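Local coordinates for protein dihydrofolate reductase (Moritella profunda, PDB 3IA4) that reduces 7,8-dihydrofolate to tetrahydrofolate with NADPH, a step that probably supports glycine, purine and DNA-precursor synthesis, at residues A[133-143]-A[153-161]. Sequence-based numbering, arbitrary orientation.
Sequences YNWQEIEHESY and YRFSLLERV
The C-terminal β-hairpin of the dihydrofolate reductase fold pairs Trp135–Tyr143, an edge strand of the central sheet, antiparallel with Tyr153–Arg160, and illustrates how a β-bulge shifts side-chain alternation. Ile138 and Glu139 together face Leu157: Ile138 N donates to Leu157 O (2.8 Å), and Leu157 N reaches Glu139 O (2.9 Å). Ile138 thus leaves the regular alternation, and its CG1 packs on Leu157 CG. Before the bulge, the extended Glu137 chain, with CG anti to the backbone N (chi1 -176°), carries OE2 to Ser156 OG; this 2.8 Å bond uses the anti lone pair of the carboxylate.

At the end nearer the methotrexate pocket, Tyr143 CB sits over one face of the Tyr153 ring, 3.6 Å from its centroid. The two rings are almost parallel (11°) but slid apart, while Leu25 and Ala27 also touch Tyr153. Shortening Tyr153 to an alanine is likely to strip Tyr143 CB of that aromatic face and open a gap beside Leu25 and Ala27. Tyr143 OH bonds to Glu141 OE2 within its own strand, at a doubtfully short distance, and weakly to Arg34.

At the other end, Arg160 CD and Leu158 CD1 take opposite faces of the Trp135 indole, whose NE1 bonds to Tyr130 O. Arg160 bends at chi2 (79°), and its guanidinium lies flat on Tyr133, a cation-pi stack with centres 3.9 Å apart, while Arg160 NE donates to a water that also accepts from Asn134 N.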
ATOM      1  N   TYR A 133      -6.137   6.026  16.042  1.00 14.92           N
ATOM      2  CA  TYR A 133      -4.816   6.242  16.676  1.00 13.35           C
ATOM      3  C   TYR A 133      -4.321   7.690  16.462  1.00 11.17           C
ATOM      4  O   TYR A 133      -4.936   8.485  15.744  1.00 14.00           O
ATOM      5  CB  TYR A 133      -3.800   5.269  16.066  1.00 10.56           C
ATOM      6  CG  TYR A 133      -4.161   3.824  16.235  1.00 12.62           C
ATOM      7  CD1 TYR A 133      -4.080   2.954  15.177  1.00 15.57           C
ATOM      8  CD2 TYR A 133      -4.566   3.321  17.467  1.00 16.22           C
ATOM      9  CE1 TYR A 133      -4.363   1.601  15.295  1.00 14.29           C
ATOM     10  CE2 TYR A 133      -4.860   1.951  17.604  1.00 13.95           C
ATOM     11  CZ  TYR A 133      -4.746   1.107  16.505  1.00 15.65           C
ATOM     12  OH  TYR A 133      -5.037  -0.253  16.638  1.00 14.16           O
ATOM     13  N   ASN A 134      -3.251   8.027  17.159  1.00 11.72           N
ATOM     14  CA  ASN A 134      -2.617   9.337  17.057  1.00 15.16           C
ATOM     15  C   ASN A 134      -1.355   9.300  16.190  1.00 14.26           C
ATOM     16  O   ASN A 134      -0.588   8.380  16.314  1.00 13.41           O
ATOM     17  CB  ASN A 134      -2.218   9.859  18.462  1.00 14.22           C
ATOM     18  CG  ASN A 134      -3.429  10.059  19.372  1.00 18.95           C
ATOM     19  OD1 ASN A 134      -4.469  10.574  18.945  1.00 22.61           O
ATOM     20  ND2 ASN A 134      -3.274   9.675  20.641  1.00 20.66           N
ATOM     21  N   TRP A 135      -1.120  10.361  15.407  1.00 13.89           N
ATOM     22  CA  TRP A 135      -0.060  10.386  14.346  1.00 13.31           C
ATOM     23  C   TRP A 135       0.550  11.764  14.321  1.00 14.82           C
ATOM     24  O   TRP A 135      -0.092  12.761  14.704  1.00 17.70           O
ATOM     25  CB  TRP A 135      -0.648  10.114  12.930  1.00 12.80           C
ATOM     26  CG  TRP A 135      -1.401   8.820  12.872  1.00 15.01           C
ATOM     27  CD1 TRP A 135      -2.771   8.631  13.144  1.00 11.95           C
ATOM     28  CD2 TRP A 135      -0.852   7.521  12.606  1.00 12.79           C
ATOM     29  NE1 TRP A 135      -3.069   7.275  13.015  1.00 11.26           N
ATOM     30  CE2 TRP A 135      -1.914   6.586  12.695  1.00 13.76           C
ATOM     31  CE3 TRP A 135       0.440   7.047  12.302  1.00 10.93           C
ATOM     32  CZ2 TRP A 135      -1.709   5.220  12.461  1.00 14.51           C
ATOM     33  CZ3 TRP A 135       0.645   5.716  12.064  1.00 14.10           C
ATOM     34  CH2 TRP A 135      -0.433   4.792  12.154  1.00 14.40           C
ATOM     35  N   GLN A 136       1.777  11.844  13.841  1.00 14.48           N
ATOM     36  CA  GLN A 136       2.279  13.167  13.511  1.00 15.24           C
ATOM     37  C   GLN A 136       2.801  13.104  12.092  1.00 15.05           C
ATOM     38  O   GLN A 136       3.399  12.114  11.690  1.00 14.80           O
ATOM     39  CB  GLN A 136       3.384  13.583  14.457  1.00 19.45           C
ATOM     40  CG  GLN A 136       4.585  12.720  14.407  1.00 23.91           C
ATOM     41  CD  GLN A 136       5.701  13.316  15.266  1.00 35.89           C
ATOM     42  OE1 GLN A 136       6.065  12.766  16.303  1.00 36.51           O
ATOM     43  NE2 GLN A 136       6.224  14.458  14.839  1.00 40.55           N
ATOM     44  N   GLU A 137       2.529  14.149  11.344  1.00 13.76           N
ATOM     45  CA  GLU A 137       2.970  14.173   9.940  1.00 13.40           C
ATOM     46  C   GLU A 137       4.440  14.541   9.863  1.00 20.17           C
ATOM     47  O   GLU A 137       4.855  15.513  10.521  1.00 22.44           O
ATOM     48  CB  GLU A 137       2.098  15.142   9.160  1.00 16.57           C
ATOM     49  CG  GLU A 137       2.419  15.164   7.687  1.00 17.04           C
ATOM     50  CD  GLU A 137       1.565  16.154   6.956  1.00 22.31           C
ATOM     51  OE1 GLU A 137       1.737  17.380   7.208  1.00 25.51           O
ATOM     52  OE2 GLU A 137       0.726  15.723   6.118  1.00 20.58           O
ATOM     53  N   ILE A 138       5.260  13.765   9.140  1.00 14.29           N
ATOM     54  CA  ILE A 138       6.673  14.113   9.056  1.00 14.09           C
ATOM     55  C   ILE A 138       7.151  14.443   7.635  1.00 20.38           C
ATOM     56  O   ILE A 138       8.340  14.815   7.467  1.00 19.31           O
ATOM     57  CB  ILE A 138       7.576  13.024   9.572  1.00 17.71           C
ATOM     58  CG1 ILE A 138       7.331  11.730   8.800  1.00 16.93           C
ATOM     59  CG2 ILE A 138       7.360  12.814  11.066  1.00 20.25           C
ATOM     60  CD1 ILE A 138       8.223  10.565   9.298  1.00 21.78           C
ATOM     61  N   GLU A 139       6.291  14.258   6.626  1.00 16.03           N
ATOM     62  CA  GLU A 139       6.614  14.629   5.222  1.00 15.68           C
ATOM     63  C   GLU A 139       5.303  14.891   4.508  1.00 17.57           C
ATOM     64  O   GLU A 139       4.267  14.300   4.852  1.00 15.47           O
ATOM     65  CB  GLU A 139       7.338  13.513   4.451  1.00 18.33           C
ATOM     66  CG  GLU A 139       8.701  13.199   5.007  1.00 28.75           C
ATOM     67  CD  GLU A 139       9.631  12.620   3.956  1.00 41.75           C
ATOM     68  OE1 GLU A 139      10.878  12.701   4.161  1.00 52.26           O
ATOM     69  OE2 GLU A 139       9.111  12.100   2.932  1.00 42.26           O
ATOM     70  N   HIS A 140       5.347  15.741   3.488  1.00 14.81           N
ATOM     71  CA  HIS A 140       4.095  16.017   2.772  1.00 15.93           C
ATOM     72  C   HIS A 140       4.467  16.565   1.396  1.00 18.91           C
ATOM     73  O   HIS A 140       5.529  17.162   1.237  1.00 17.57           O
ATOM     74  CB  HIS A 140       3.340  17.081   3.509  1.00 14.67           C
ATOM     75  CG  HIS A 140       3.924  18.441   3.293  1.00 25.05           C
ATOM     76  ND1 HIS A 140       5.003  18.898   4.012  1.00 25.48           N
ATOM     77  CD2 HIS A 140       3.629  19.412   2.387  1.00 27.75           C
ATOM     78  CE1 HIS A 140       5.325  20.110   3.597  1.00 25.06           C
ATOM     79  NE2 HIS A 140       4.516  20.442   2.600  1.00 25.25           N
ATOM     80  N   GLU A 141       3.566  16.403   0.431  1.00 14.20           N
ATOM     81  CA  GLU A 141       3.725  16.969  -0.927  1.00 17.49           C
ATOM     82  C   GLU A 141       2.330  17.163  -1.519  1.00 16.79           C
ATOM     83  O   GLU A 141       1.474  16.330  -1.305  1.00 16.48           O
ATOM     84  CB  GLU A 141       4.553  16.006  -1.807  1.00 22.13           C
ATOM     85  CG  GLU A 141       5.910  15.599  -1.200  1.00 27.72           C
ATOM     86  CD  GLU A 141       6.628  14.402  -1.897  1.00 40.16           C
ATOM     87  OE1 GLU A 141       7.873  14.288  -1.704  1.00 46.78           O
ATOM     88  OE2 GLU A 141       5.977  13.577  -2.609  1.00 37.11           O
ATOM     89  N   SER A 142       2.082  18.262  -2.235  1.00 16.31           N
ATOM     90  CA  SER A 142       0.798  18.506  -2.933  1.00 17.31           C
ATOM     91  C   SER A 142       0.958  18.403  -4.441  1.00 21.79           C
ATOM     92  O   SER A 142       1.979  18.871  -4.987  1.00 21.65           O
ATOM     93  CB  SER A 142       0.335  19.941  -2.652  1.00 22.90           C
ATOM     94  OG  SER A 142      -0.628  19.948  -1.639  1.00 34.78           O
ATOM     95  N   TYR A 143      -0.043  17.850  -5.115  1.00 16.55           N
ATOM     96  CA  TYR A 143       0.005  17.656  -6.570  1.00 19.91           C
ATOM     97  C   TYR A 143      -1.291  18.100  -7.249  1.00 22.06           C
ATOM     98  O   TYR A 143      -2.283  17.348  -7.308  1.00 22.64           O
ATOM     99  CB  TYR A 143       0.270  16.191  -6.917  1.00 19.68           C
ATOM    100  CG  TYR A 143       1.551  15.617  -6.380  1.00 21.03           C
ATOM    101  CD1 TYR A 143       1.599  14.993  -5.140  1.00 21.12           C
ATOM    102  CD2 TYR A 143       2.726  15.631  -7.150  1.00 28.49           C
ATOM    103  CE1 TYR A 143       2.776  14.459  -4.656  1.00 18.80           C
ATOM    104  CE2 TYR A 143       3.911  15.080  -6.662  1.00 27.85           C
ATOM    105  CZ  TYR A 143       3.928  14.499  -5.417  1.00 26.31           C
ATOM    106  OH  TYR A 143       5.083  13.936  -4.892  1.00 34.76           O
ATOM    107  N   TYR A 153      -4.331  15.584  -5.799  1.00 12.14           N
ATOM    108  CA  TYR A 153      -3.960  14.604  -4.741  1.00 10.44           C
ATOM    109  C   TYR A 153      -2.808  15.111  -3.939  1.00 14.94           C
ATOM    110  O   TYR A 153      -2.184  16.118  -4.307  1.00 15.33           O
ATOM    111  CB  TYR A 153      -3.739  13.192  -5.307  1.00 11.47           C
ATOM    112  CG  TYR A 153      -2.558  13.079  -6.273  1.00 15.45           C
ATOM    113  CD1 TYR A 153      -2.685  13.454  -7.601  1.00 16.88           C
ATOM    114  CD2 TYR A 153      -1.332  12.622  -5.824  1.00 16.92           C
ATOM    115  CE1 TYR A 153      -1.566  13.364  -8.489  1.00 22.89           C
ATOM    116  CE2 TYR A 153      -0.228  12.498  -6.693  1.00 18.90           C
ATOM    117  CZ  TYR A 153      -0.365  12.871  -8.011  1.00 22.51           C
ATOM    118  OH  TYR A 153       0.741  12.757  -8.856  1.00 28.70           O
ATOM    119  N   ARG A 154      -2.557  14.484  -2.795  1.00 11.31           N
ATOM    120  CA  ARG A 154      -1.475  14.999  -1.962  1.00 11.87           C
ATOM    121  C   ARG A 154      -0.915  13.811  -1.198  1.00 14.37           C
ATOM    122  O   ARG A 154      -1.584  12.792  -1.009  1.00 13.35           O
ATOM    123  CB  ARG A 154      -1.938  16.116  -1.000  1.00 12.33           C
ATOM    124  CG  ARG A 154      -2.834  15.578   0.068  1.00 14.91           C
ATOM    125  CD  ARG A 154      -3.468  16.721   0.899  1.00 19.96           C
ATOM    126  NE  ARG A 154      -4.440  16.161   1.851  1.00 20.40           N
ATOM    127  CZ  ARG A 154      -5.719  15.926   1.557  1.00 20.24           C
ATOM    128  NH1 ARG A 154      -6.531  15.399   2.484  1.00 19.71           N
ATOM    129  NH2 ARG A 154      -6.200  16.185   0.323  1.00 21.46           N
ATOM    130  N   PHE A 155       0.341  13.940  -0.828  1.00 13.94           N
ATOM    131  CA  PHE A 155       1.029  12.927  -0.009  1.00 12.47           C
ATOM    132  C   PHE A 155       1.209  13.359   1.438  1.00 14.17           C
ATOM    133  O   PHE A 155       1.543  14.502   1.714  1.00 13.43           O
ATOM    134  CB  PHE A 155       2.394  12.714  -0.632  1.00 14.92           C
ATOM    135  CG  PHE A 155       3.219  11.751   0.128  1.00 15.51           C
ATOM    136  CD1 PHE A 155       2.807  10.413   0.204  1.00 17.12           C
ATOM    137  CD2 PHE A 155       4.340  12.163   0.853  1.00 17.26           C
ATOM    138  CE1 PHE A 155       3.522   9.492   0.960  1.00 16.01           C
ATOM    139  CE2 PHE A 155       5.083  11.223   1.617  1.00 19.33           C
ATOM    140  CZ  PHE A 155       4.660   9.904   1.672  1.00 17.10           C
ATOM    141  N   SER A 156       0.999  12.434   2.384  1.00 11.42           N
ATOM    142  CA  SER A 156       1.203  12.734   3.788  1.00 14.26           C
ATOM    143  C   SER A 156       1.868  11.519   4.412  1.00 14.41           C
ATOM    144  O   SER A 156       1.289  10.420   4.380  1.00 14.32           O
ATOM    145  CB  SER A 156      -0.185  12.990   4.424  1.00 18.36           C
ATOM    146  OG  SER A 156      -0.147  13.114   5.820  1.00 19.50           O
ATOM    147  N   LEU A 157       3.055  11.703   4.994  1.00 11.35           N
ATOM    148  CA  LEU A 157       3.696  10.631   5.691  1.00 13.14           C
ATOM    149  C   LEU A 157       3.464  10.803   7.185  1.00 12.62           C
ATOM    150  O   LEU A 157       3.868  11.809   7.791  1.00 12.45           O
ATOM    151  CB  LEU A 157       5.170  10.555   5.246  1.00 14.15           C
ATOM    152  CG  LEU A 157       6.100   9.553   5.913  1.00 19.64           C
ATOM    153  CD1 LEU A 157       5.517   8.267   6.215  1.00 20.69           C
ATOM    154  CD2 LEU A 157       7.391   9.387   5.055  1.00 23.50           C
ATOM    155  N   LEU A 158       2.706   9.861   7.758  1.00 11.58           N
ATOM    156  CA  LEU A 158       2.401   9.901   9.187  1.00 10.27           C
ATOM    157  C   LEU A 158       3.231   8.916   9.991  1.00 11.78           C
ATOM    158  O   LEU A 158       3.426   7.742   9.590  1.00 13.68           O
ATOM    159  CB  LEU A 158       0.933   9.571   9.438  1.00 10.48           C
ATOM    160  CG  LEU A 158      -0.134  10.366   8.703  1.00 11.54           C
ATOM    161  CD1 LEU A 158      -1.506   9.864   9.072  1.00 12.22           C
ATOM    162  CD2 LEU A 158       0.025  11.824   9.128  1.00 12.86           C
ATOM    163  N   GLU A 159       3.638   9.365  11.174  1.00 12.93           N
ATOM    164  CA  GLU A 159       4.364   8.529  12.116  1.00 14.14           C
ATOM    165  C   GLU A 159       3.491   8.300  13.328  1.00 15.61           C
ATOM    166  O   GLU A 159       2.940   9.257  13.870  1.00 14.41           O
ATOM    167  CB  GLU A 159       5.621   9.311  12.521  1.00 18.79           C
ATOM    168  CG  GLU A 159       6.682   8.559  13.178  1.00 27.00           C
ATOM    169  CD  GLU A 159       7.841   9.507  13.494  1.00 33.58           C
ATOM    170  OE1 GLU A 159       7.621  10.465  14.267  1.00 37.25           O
ATOM    171  OE2 GLU A 159       8.945   9.302  12.938  1.00 38.78           O
ATOM    172  N   ARG A 160       3.390   7.045  13.778  1.00 11.44           N
ATOM    173  CA  ARG A 160       2.587   6.726  14.957  1.00 16.00           C
ATOM    174  C   ARG A 160       3.163   7.420  16.182  1.00 17.73           C
ATOM    175  O   ARG A 160       4.388   7.416  16.395  1.00 16.58           O
ATOM    176  CB  ARG A 160       2.490   5.194  15.146  1.00 15.87           C
ATOM    177  CG  ARG A 160       1.630   4.790  16.289  1.00 14.67           C
ATOM    178  CD  ARG A 160       0.130   4.842  16.018  1.00 14.01           C
ATOM    179  NE  ARG A 160      -0.536   4.566  17.305  1.00 19.19           N
ATOM    180  CZ  ARG A 160      -0.907   3.370  17.742  1.00 19.22           C
ATOM    181  NH1 ARG A 160      -1.459   3.260  18.989  1.00 24.22           N
ATOM    182  NH2 ARG A 160      -0.732   2.276  17.000  1.00 16.42           N
ATOM    183  N   VAL A 161       2.277   8.035  16.974  1.00 17.47           N
ATOM    184  CA  VAL A 161       2.619   8.584  18.304  1.00 18.51           C
ATOM    185  C   VAL A 161       1.953   7.749  19.385  1.00 24.95           C
ATOM    186  O   VAL A 161       0.737   7.561  19.339  1.00 25.74           O
ATOM    187  CB  VAL A 161       2.109  10.073  18.410  1.00 21.13           C
ATOM    188  CG1 VAL A 161       2.432  10.683  19.781  1.00 28.01           C
ATOM    189  CG2 VAL A 161       2.706  10.911  17.309  1.00 25.85           C
TER
HETATM  190  O   HOH W   1      -1.979   6.448  19.180  1.00 25.47           O
HETATM  191  O   HOH W   2      -0.615   8.866  21.709  1.00 35.73           O